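Local coordinates for MREC protein (Listeria monocytogenes, PDB 2J5U), which probably takes part in forming and maintaining the shape of the bacterial cell, at residues 69-74 / 95-100; 87-92 / 222-227; 108-113 / 217-222. All blocks are in the same frame, centred on the assembly; numbering follows the deposited sequence.

Contact 1. Residues 69-74 / 95-100; sequences DPLNAS and DGVKPD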
loop_
_atom_site.group_PDB
_atom_site.type_symbol
_atom_site.label_atom_id
_atom_site.label_comp_id
_atom_site.label_asym_id
_atom_site.label_seq_id
_atom_site.Cartn_x
_atom_site.Cartn_y
_atom_site.Cartn_z
ATOM N N ASP A 69 -7.708 37.952 55.749
ATOM C CA ASP A 69 -8.958 38.577 56.182
ATOM C C ASP A 69 -8.568 39.735 57.082
ATOM O O ASP A 69 -7.960 39.524 58.124
ATOM C CB ASP A 69 -9.797 37.614 57.015
ATOM C CG ASP A 69 -10.425 36.524 56.190
ATOM O OD1 ASP A 69 -10.926 35.540 56.790
ATOM O OD2 ASP A 69 -10.426 36.662 54.948
ATOM N N PRO A 70 -8.907 40.969 56.698
ATOM C CA PRO A 70 -8.554 42.126 57.530
ATOM C C PRO A 70 -9.616 42.491 58.571
ATOM O O PRO A 70 -10.786 42.131 58.434
ATOM C CB PRO A 70 -8.371 43.231 56.500
ATOM C CG PRO A 70 -9.450 42.912 55.517
ATOM C CD PRO A 70 -9.326 41.405 55.353
ATOM N N LEU A 71 -9.189 43.185 59.624
ATOM C CA LEU A 71 -10.098 43.647 60.671
ATOM C C LEU A 71 -9.642 45.047 61.050
ATOM O O LEU A 71 -8.465 45.266 61.343
ATOM C CB LEU A 71 -10.047 42.755 61.907
ATOM C CG LEU A 71 -11.327 42.772 62.752
ATOM C CD1 LEU A 71 -11.061 42.096 64.084
ATOM C CD2 LEU A 71 -11.797 44.192 62.988
ATOM N N ASN A 72 -10.569 45.997 61.035
ATOM C CA ASN A 72 -10.226 47.364 61.375
ATOM C C ASN A 72 -10.214 47.577 62.868
ATOM O O ASN A 72 -10.993 46.960 63.591
ATOM C CB ASN A 72 -11.209 48.316 60.717
ATOM C CG ASN A 72 -10.941 48.473 59.243
ATOM O OD1 ASN A 72 -11.750 49.030 58.507
ATOM N ND2 ASN A 72 -9.787 47.990 58.802
ATOM N N ALA A 73 -9.316 48.439 63.332
ATOM C CA ALA A 73 -9.227 48.726 64.754
ATOM C C ALA A 73 -8.602 50.084 65.047
ATOM O O ALA A 73 -7.974 50.701 64.188
ATOM C CB ALA A 73 -8.446 47.628 65.463
ATOM N N SER A 74 -8.776 50.548 66.275
ATOM C CA SER A 74 -8.219 51.831 66.654
ATOM C C SER A 74 -7.307 51.693 67.857
ATOM O O SER A 74 -7.519 50.853 68.728
ATOM C CB SER A 74 -9.343 52.818 66.986
ATOM O OG SER A 74 -10.224 52.974 65.889
ATOM N N ASP A 95 -12.982 39.102 68.823
ATOM C CA ASP A 95 -13.139 39.713 67.513
ATOM C C ASP A 95 -12.303 38.925 66.513
ATOM O O ASP A 95 -12.243 39.261 65.339
ATOM C CB ASP A 95 -12.680 41.172 67.534
ATOM C CG ASP A 95 -13.483 42.030 68.507
ATOM O OD1 ASP A 95 -12.889 42.553 69.482
ATOM O OD2 ASP A 95 -14.710 42.181 68.297
ATOM N N GLY A 96 -11.644 37.876 66.991
ATOM C CA GLY A 96 -10.834 37.052 66.118
ATOM C C GLY A 96 -9.349 37.352 66.142
ATOM O O GLY A 96 -8.558 36.654 65.506
ATOM N N VAL A 97 -8.959 38.388 66.874
ATOM C CA VAL A 97 -7.558 38.753 66.951
ATOM C C VAL A 97 -6.760 37.690 67.692
ATOM O O VAL A 97 -7.197 37.175 68.715
ATOM C CB VAL A 97 -7.382 40.090 67.662
ATOM C CG1 VAL A 97 -5.918 40.459 67.703
ATOM C CG2 VAL A 97 -8.194 41.164 66.957
ATOM N N LYS A 98 -5.594 37.358 67.152
ATOM C CA LYS A 98 -4.715 36.363 67.749
ATOM C C LYS A 98 -3.268 36.813 67.722
ATOM O O LYS A 98 -2.841 37.546 66.828
ATOM C CB LYS A 98 -4.789 35.032 66.994
ATOM C CG LYS A 98 -6.128 34.361 67.003
ATOM C CD LYS A 98 -6.032 32.957 66.437
ATOM C CE LYS A 98 -7.372 32.244 66.596
ATOM N NZ LYS A 98 -7.373 30.853 66.069
ATOM N N PRO A 99 -2.487 36.373 68.710
ATOM C CA PRO A 99 -1.064 36.723 68.792
ATOM C C PRO A 99 -0.361 36.355 67.476
ATOM O O PRO A 99 -0.649 35.324 66.886
ATOM C CB PRO A 99 -0.561 35.861 69.950
ATOM C CG PRO A 99 -1.749 35.774 70.842
ATOM C CD PRO A 99 -2.932 35.633 69.903
ATOM N N ASP A 100 0.554 37.206 67.034
ATOM C CA ASP A 100 1.326 36.994 65.811
ATOM C C ASP A 100 0.679 37.449 64.512
ATOM O O ASP A 100 1.259 37.271 63.440
ATOM C CB ASP A 100 1.760 35.534 65.692
ATOM C CG ASP A 100 2.944 35.207 66.586
ATOM O OD1 ASP A 100 3.223 34.004 66.784
ATOM O OD2 ASP A 100 3.603 36.147 67.088
#

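Contact 2. Residues 87-92 / 222-227; sequences VEIDKG and VTVLKR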
loop_
_atom_site.group_PDB
_atom_site.type_symbol
_atom_site.label_atom_id
_atom_site.label_comp_id
_atom_site.label_asym_id
_atom_site.label_seq_id
_atom_site.Cartn_x
_atom_site.Cartn_y
_atom_site.Cartn_z
ATOM N N VAL A 87 1.533 49.546 71.514
ATOM C CA VAL A 87 0.286 50.252 71.347
ATOM C C VAL A 87 -0.839 49.271 71.690
ATOM O O VAL A 87 -0.658 48.053 71.626
ATOM C CB VAL A 87 0.200 50.753 69.880
ATOM C CG1 VAL A 87 -1.205 50.695 69.368
ATOM C CG2 VAL A 87 0.745 52.164 69.793
ATOM N N GLU A 88 -1.995 49.792 72.079
ATOM C CA GLU A 88 -3.121 48.930 72.411
ATOM C C GLU A 88 -4.319 49.200 71.494
ATOM O O GLU A 88 -4.666 50.354 71.248
ATOM C CB GLU A 88 -3.514 49.156 73.850
ATOM C CG GLU A 88 -4.224 47.997 74.447
ATOM C CD GLU A 88 -3.617 47.595 75.780
ATOM O OE1 GLU A 88 -4.292 46.854 76.547
ATOM O OE2 GLU A 88 -2.464 48.021 76.050
ATOM N N ILE A 89 -4.946 48.146 70.981
ATOM C CA ILE A 89 -6.080 48.337 70.088
ATOM C C ILE A 89 -7.391 47.851 70.684
ATOM O O ILE A 89 -7.397 47.019 71.593
ATOM C CB ILE A 89 -5.840 47.659 68.719
ATOM C CG1 ILE A 89 -5.588 46.160 68.906
ATOM C CG2 ILE A 89 -4.672 48.341 68.010
ATOM C CD1 ILE A 89 -5.368 45.423 67.611
ATOM N N ASP A 90 -8.498 48.376 70.158
ATOM C CA ASP A 90 -9.835 48.052 70.646
ATOM C C ASP A 90 -10.467 46.762 70.128
ATOM O O ASP A 90 -11.688 46.577 70.210
ATOM C CB ASP A 90 -10.787 49.232 70.385
ATOM C CG ASP A 90 -10.975 49.529 68.900
ATOM O OD1 ASP A 90 -11.691 50.502 68.583
ATOM O OD2 ASP A 90 -10.417 48.800 68.050
ATOM N N LYS A 91 -9.653 45.866 69.588
ATOM C CA LYS A 91 -10.179 44.595 69.118
ATOM C C LYS A 91 -9.372 43.501 69.787
ATOM O O LYS A 91 -8.181 43.673 70.040
ATOM C CB LYS A 91 -10.087 44.489 67.594
ATOM C CG LYS A 91 -11.053 45.412 66.854
ATOM C CD LYS A 91 -12.491 44.915 66.942
ATOM C CE LYS A 91 -13.456 46.042 67.306
ATOM N NZ LYS A 91 -13.173 47.293 66.559
ATOM N N GLY A 92 -10.025 42.386 70.089
ATOM C CA GLY A 92 -9.336 41.293 70.742
ATOM C C GLY A 92 -9.789 39.898 70.366
ATOM O O GLY A 92 -10.315 39.653 69.292
ATOM N N VAL A 222 -6.050 51.474 62.415
ATOM C CA VAL A 222 -5.157 50.382 62.090
ATOM C C VAL A 222 -5.880 49.118 61.617
ATOM O O VAL A 222 -7.078 48.947 61.864
ATOM C CB VAL A 222 -4.332 50.100 63.362
ATOM C CG1 VAL A 222 -4.312 48.632 63.695
ATOM C CG2 VAL A 222 -2.964 50.666 63.200
ATOM N N THR A 223 -5.156 48.222 60.950
ATOM C CA THR A 223 -5.772 46.983 60.457
ATOM C C THR A 223 -5.026 45.684 60.792
ATOM O O THR A 223 -3.843 45.518 60.470
ATOM C CB THR A 223 -5.975 47.044 58.932
ATOM O OG1 THR A 223 -6.714 48.222 58.611
ATOM C CG2 THR A 223 -6.766 45.844 58.448
ATOM N N VAL A 224 -5.736 44.761 61.430
ATOM C CA VAL A 224 -5.157 43.477 61.809
ATOM C C VAL A 224 -5.464 42.439 60.723
ATOM O O VAL A 224 -6.618 42.215 60.376
ATOM C CB VAL A 224 -5.729 42.987 63.164
ATOM C CG1 VAL A 224 -5.081 41.681 63.569
ATOM C CG2 VAL A 224 -5.490 44.017 64.228
ATOM N N LEU A 225 -4.418 41.810 60.196
ATOM C CA LEU A 225 -4.557 40.808 59.142
ATOM C C LEU A 225 -4.485 39.354 59.598
ATOM O O LEU A 225 -3.500 38.930 60.186
ATOM C CB LEU A 225 -3.474 41.016 58.077
ATOM C CG LEU A 225 -3.225 42.455 57.630
ATOM C CD1 LEU A 225 -2.157 42.478 56.554
ATOM C CD2 LEU A 225 -4.525 43.068 57.133
ATOM N N LYS A 226 -5.531 38.589 59.321
ATOM C CA LYS A 226 -5.523 37.170 59.645
ATOM C C LYS A 226 -4.874 36.539 58.411
ATOM O O LYS A 226 -5.281 36.820 57.288
ATOM C CB LYS A 226 -6.951 36.648 59.811
ATOM C CG LYS A 226 -7.060 35.133 59.945
ATOM C CD LYS A 226 -8.515 34.684 59.914
ATOM C CE LYS A 226 -8.634 33.161 59.969
ATOM N NZ LYS A 226 -10.063 32.693 59.932
ATOM N N ARG A 227 -3.851 35.717 58.598
ATOM C CA ARG A 227 -3.187 35.085 57.453
ATOM C C ARG A 227 -3.998 33.882 56.996
ATOM O O ARG A 227 -4.425 33.076 57.822
ATOM C CB ARG A 227 -1.764 34.654 57.835
ATOM C CG ARG A 227 -1.146 33.614 56.929
ATOM C CD ARG A 227 0.291 33.385 57.315
ATOM N NE ARG A 227 0.800 32.104 56.844
ATOM C CZ ARG A 227 2.048 31.912 56.434
ATOM N NH1 ARG A 227 2.443 30.713 56.026
ATOM N NH2 ARG A 227 2.900 32.928 56.414
#

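Contact 3. Residues 108-113 / 217-222; sequences GLIGKV and YDLNHV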
loop_
_atom_site.group_PDB
_atom_site.type_symbol
_atom_site.label_atom_id
_atom_site.label_comp_id
_atom_site.label_asym_id
_atom_site.label_seq_id
_atom_site.Cartn_x
_atom_site.Cartn_y
_atom_site.Cartn_z
ATOM N N GLY A 108 1.630 51.111 55.037
ATOM C CA GLY A 108 2.607 50.113 55.455
ATOM C C GLY A 108 2.369 49.261 56.691
ATOM O O GLY A 108 1.361 49.376 57.392
ATOM N N LEU A 109 3.328 48.378 56.941
ATOM C CA LEU A 109 3.303 47.472 58.089
ATOM C C LEU A 109 3.708 48.229 59.359
ATOM O O LEU A 109 4.687 48.985 59.342
ATOM C CB LEU A 109 4.306 46.334 57.860
ATOM C CG LEU A 109 4.460 45.331 59.006
ATOM C CD1 LEU A 109 3.194 44.532 59.092
ATOM C CD2 LEU A 109 5.611 44.396 58.784
ATOM N N ILE A 110 2.980 48.037 60.456
ATOM C CA ILE A 110 3.378 48.721 61.687
ATOM C C ILE A 110 3.720 47.787 62.851
ATOM O O ILE A 110 4.306 48.216 63.840
ATOM C CB ILE A 110 2.319 49.744 62.171
ATOM C CG1 ILE A 110 1.076 49.019 62.680
ATOM C CG2 ILE A 110 1.985 50.698 61.042
ATOM C CD1 ILE A 110 0.144 49.891 63.446
ATOM N N GLY A 111 3.359 46.514 62.756
ATOM C CA GLY A 111 3.700 45.624 63.848
ATOM C C GLY A 111 2.982 44.304 63.862
ATOM O O GLY A 111 2.449 43.872 62.840
ATOM N N LYS A 112 2.979 43.658 65.023
ATOM C CA LYS A 112 2.306 42.383 65.167
ATOM C C LYS A 112 1.645 42.268 66.522
ATOM O O LYS A 112 2.094 42.858 67.497
ATOM C CB LYS A 112 3.281 41.221 64.972
ATOM C CG LYS A 112 4.251 40.994 66.102
ATOM C CD LYS A 112 4.950 39.662 65.908
ATOM C CE LYS A 112 5.909 39.362 67.046
ATOM N NZ LYS A 112 6.907 40.460 67.249
ATOM N N VAL A 113 0.569 41.499 66.578
ATOM C CA VAL A 113 -0.137 41.316 67.825
ATOM C C VAL A 113 0.701 40.469 68.778
ATOM O O VAL A 113 1.253 39.446 68.391
ATOM C CB VAL A 113 -1.479 40.630 67.581
ATOM C CG1 VAL A 113 -2.245 40.509 68.877
ATOM C CG2 VAL A 113 -2.272 41.427 66.577
ATOM N N TYR A 217 4.794 57.222 64.473
ATOM C CA TYR A 217 4.809 58.169 65.586
ATOM C C TYR A 217 3.417 58.571 66.028
ATOM O O TYR A 217 3.204 58.916 67.183
ATOM C CB TYR A 217 5.596 59.428 65.231
ATOM C CG TYR A 217 5.560 60.485 66.326
ATOM C CD1 TYR A 217 4.709 61.600 66.231
ATOM C CD2 TYR A 217 6.352 60.354 67.475
ATOM C CE1 TYR A 217 4.649 62.558 67.257
ATOM C CE2 TYR A 217 6.301 61.300 68.506
ATOM C CZ TYR A 217 5.449 62.398 68.393
ATOM O OH TYR A 217 5.395 63.317 69.422
ATOM N N ASP A 218 2.465 58.527 65.112
ATOM C CA ASP A 218 1.106 58.902 65.451
ATOM C C ASP A 218 0.154 57.873 64.862
ATOM O O ASP A 218 -0.192 57.931 63.690
ATOM C CB ASP A 218 0.814 60.295 64.891
ATOM C CG ASP A 218 -0.555 60.821 65.295
ATOM O OD1 ASP A 218 -0.914 61.915 64.814
ATOM O OD2 ASP A 218 -1.273 60.161 66.086
ATOM N N LEU A 219 -0.280 56.926 65.677
ATOM C CA LEU A 219 -1.168 55.888 65.181
ATOM C C LEU A 219 -2.562 56.029 65.731
ATOM O O LEU A 219 -2.739 56.312 66.911
ATOM C CB LEU A 219 -0.640 54.508 65.569
ATOM C CG LEU A 219 0.740 54.094 65.085
ATOM C CD1 LEU A 219 1.195 52.893 65.873
ATOM C CD2 LEU A 219 0.698 53.786 63.609
ATOM N N ASN A 220 -3.552 55.823 64.876
ATOM C CA ASN A 220 -4.927 55.881 65.310
ATOM C C ASN A 220 -5.677 54.722 64.691
ATOM O O ASN A 220 -5.975 53.738 65.365
ATOM C CB ASN A 220 -5.586 57.180 64.896
ATOM C CG ASN A 220 -7.024 57.267 65.378
ATOM O OD1 ASN A 220 -7.820 58.047 64.855
ATOM N ND2 ASN A 220 -7.363 56.461 66.389
ATOM N N HIS A 221 -5.990 54.837 63.405
ATOM C CA HIS A 221 -6.694 53.767 62.711
ATOM C C HIS A 221 -5.703 52.737 62.207
ATOM O O HIS A 221 -4.662 53.072 61.634
ATOM C CB HIS A 221 -7.538 54.336 61.590
ATOM C CG HIS A 221 -8.693 55.136 62.094
ATOM N ND1 HIS A 221 -9.600 54.628 63.002
ATOM C CD2 HIS A 221 -9.060 56.420 61.873
ATOM C CE1 HIS A 221 -10.473 55.567 63.321
ATOM N NE2 HIS A 221 -10.169 56.662 62.650
ATOM N N VAL A 222 -6.050 51.474 62.415
ATOM C CA VAL A 222 -5.157 50.382 62.090
ATOM C C VAL A 222 -5.880 49.118 61.617
ATOM O O VAL A 222 -7.078 48.947 61.864
ATOM C CB VAL A 222 -4.332 50.100 63.362
ATOM C CG1 VAL A 222 -4.312 48.632 63.695
ATOM C CG2 VAL A 222 -2.964 50.666 63.200
#

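Contact 1. Residues 69-74 / 95-100
At one end of the first six-stranded barrel of MreC, the loop between strands 86-89 and 102-105 passes over strand 68-77, and L71 is the strand residue that meets it. The contact is made through one branch: L71 CD1 approaches the backbone carbonyl of D95, 3.3 Å from D95 O, and comes 3.9 Å from D95 CB. The two side chains cross nearly perpendicularly. L71 touches CB and the carbonyl of D95, whereas the carboxylate is turned to its own loop, where D95 OD1 accepts a hydrogen bond from G92 N. L71 CG stands anti to the backbone N (chi1 -155°), and the nearly straight chi2 of -168° carries CD1 on toward the loop. From L71 CD1 to V97 CG2 is 4.2 Å. Between these two contacts G96 has a positive phi of 99°, a conformation suited to glycine. V97 is buried and also touches V113 of strand 108-116, while both L71 and V97 touch K91. No hydrogen bond joins the two segments, and with only about 90 Å² buried, loop and strand are held here by van der Waals packing on a single leucine methyl.

Contact 2. Residues 87-92 / 222-227
I89 uses two methyls to meet two valines of strand 221-227. I89 CD1 lies 3.7 Å from V224 CG2, the closer of the two contacts, and I89 CG2 lies 4.3 Å from V222 CG1. The I89 and V224 side chains cross obliquely, with the isoleucine end against one branch of the valine. In I89, CG1 takes the crowded position between the backbone N and the carbonyl carbon (chi1 58°), and the chain then runs straight (chi2 179°). This separates the two methyls: CD1 reaches along to V224, while CG2 stays close to the backbone and faces V222. In V224, CG1 is anti to the backbone N (chi1 -178°), and CG2, beside the N, is the branch that meets I89. All three residues are buried, and about 100 Å² is covered without a hydrogen bond between the segments. Strands 86-89 and 221-227 are not neighbours; strand 68-77 runs between them in the closed antiparallel barrel, so the methyls meet across its interior. V103 of strand 102-105 packs on both valines, and V224 also touches M101 and V113. The backbone of I89 is held by hydrogen bonding with A121 on one side of its strand, and that of the following D90 with S74 on the other. Past the end of strand 86-89 the chain turns polar: D90 OD2 accepts a hydrogen bond from S74 N and forms a salt bridge with K91 NZ at 3.5 Å, whose hydrogen bond is weak. The CB of K91 points to strand 221-227, but the ammonium end turns back to the carboxylate. At the far end of the strand R227 NH1 donates to I76 O of the second subunit, which brings the strand to a contact between copies.

Contact 3. Residues 108-113 / 217-222
I110 sends its side chain from strand 108-116 toward the start of strand 221-227 and the turn before it. Its CB directs the branches at the other segment but itself touches neither L219 nor V222. I110 CG2 is the shorter branch and comes about 4.2 Å from L219 CD2. CG1 sits between the backbone N and the carbonyl carbon (chi1 70°) and leads on almost straight to CD1; I110 CG1 is 4.4 Å from V222 CG2. The terminal methyl touches two partners in directions about at right angles: I110 CD1 meets L219 tip to tip, 3.9 Å from L219 CD2 and 4.0 Å from L219 CD1, and V222 lies to its side. The separation of I110 CD1 from V222 CG2, 3.2 Å, is short for two methyls and its exact value is doubtful. V103 and T105 of strand 102-105 and M216 also touch I110, and R78 touches L219. I110 and the following G111 both lie opposite V103, forming a classic beta bulge, with G111 at a positive phi of 165°. The bulge and the aliphatic cluster belong to a closed six-stranded antiparallel barrel, consistent with the assignment of this barrel core to the PA peptidase clan.

Overall arrangement
From the N terminus, segment 69-74 opens contact 1, segment 87-92 opens contact 2, and segment 95-100 closes contact 1, so these two contacts cross along the chain. Only afterwards does segment 108-113 open contact 3, which is therefore in series with contact 1 but lies within the span of contact 2. The long excursion through the second barrel, strands 135-139 to 205-212, follows, and the chain returns at 217-222 and 222-227 to close contacts 3 and 2, which share V222. Backbone bonds between A73 and V222 and between L71 and V224 join strand 68-77 to strand 221-227, sealing the first barrel.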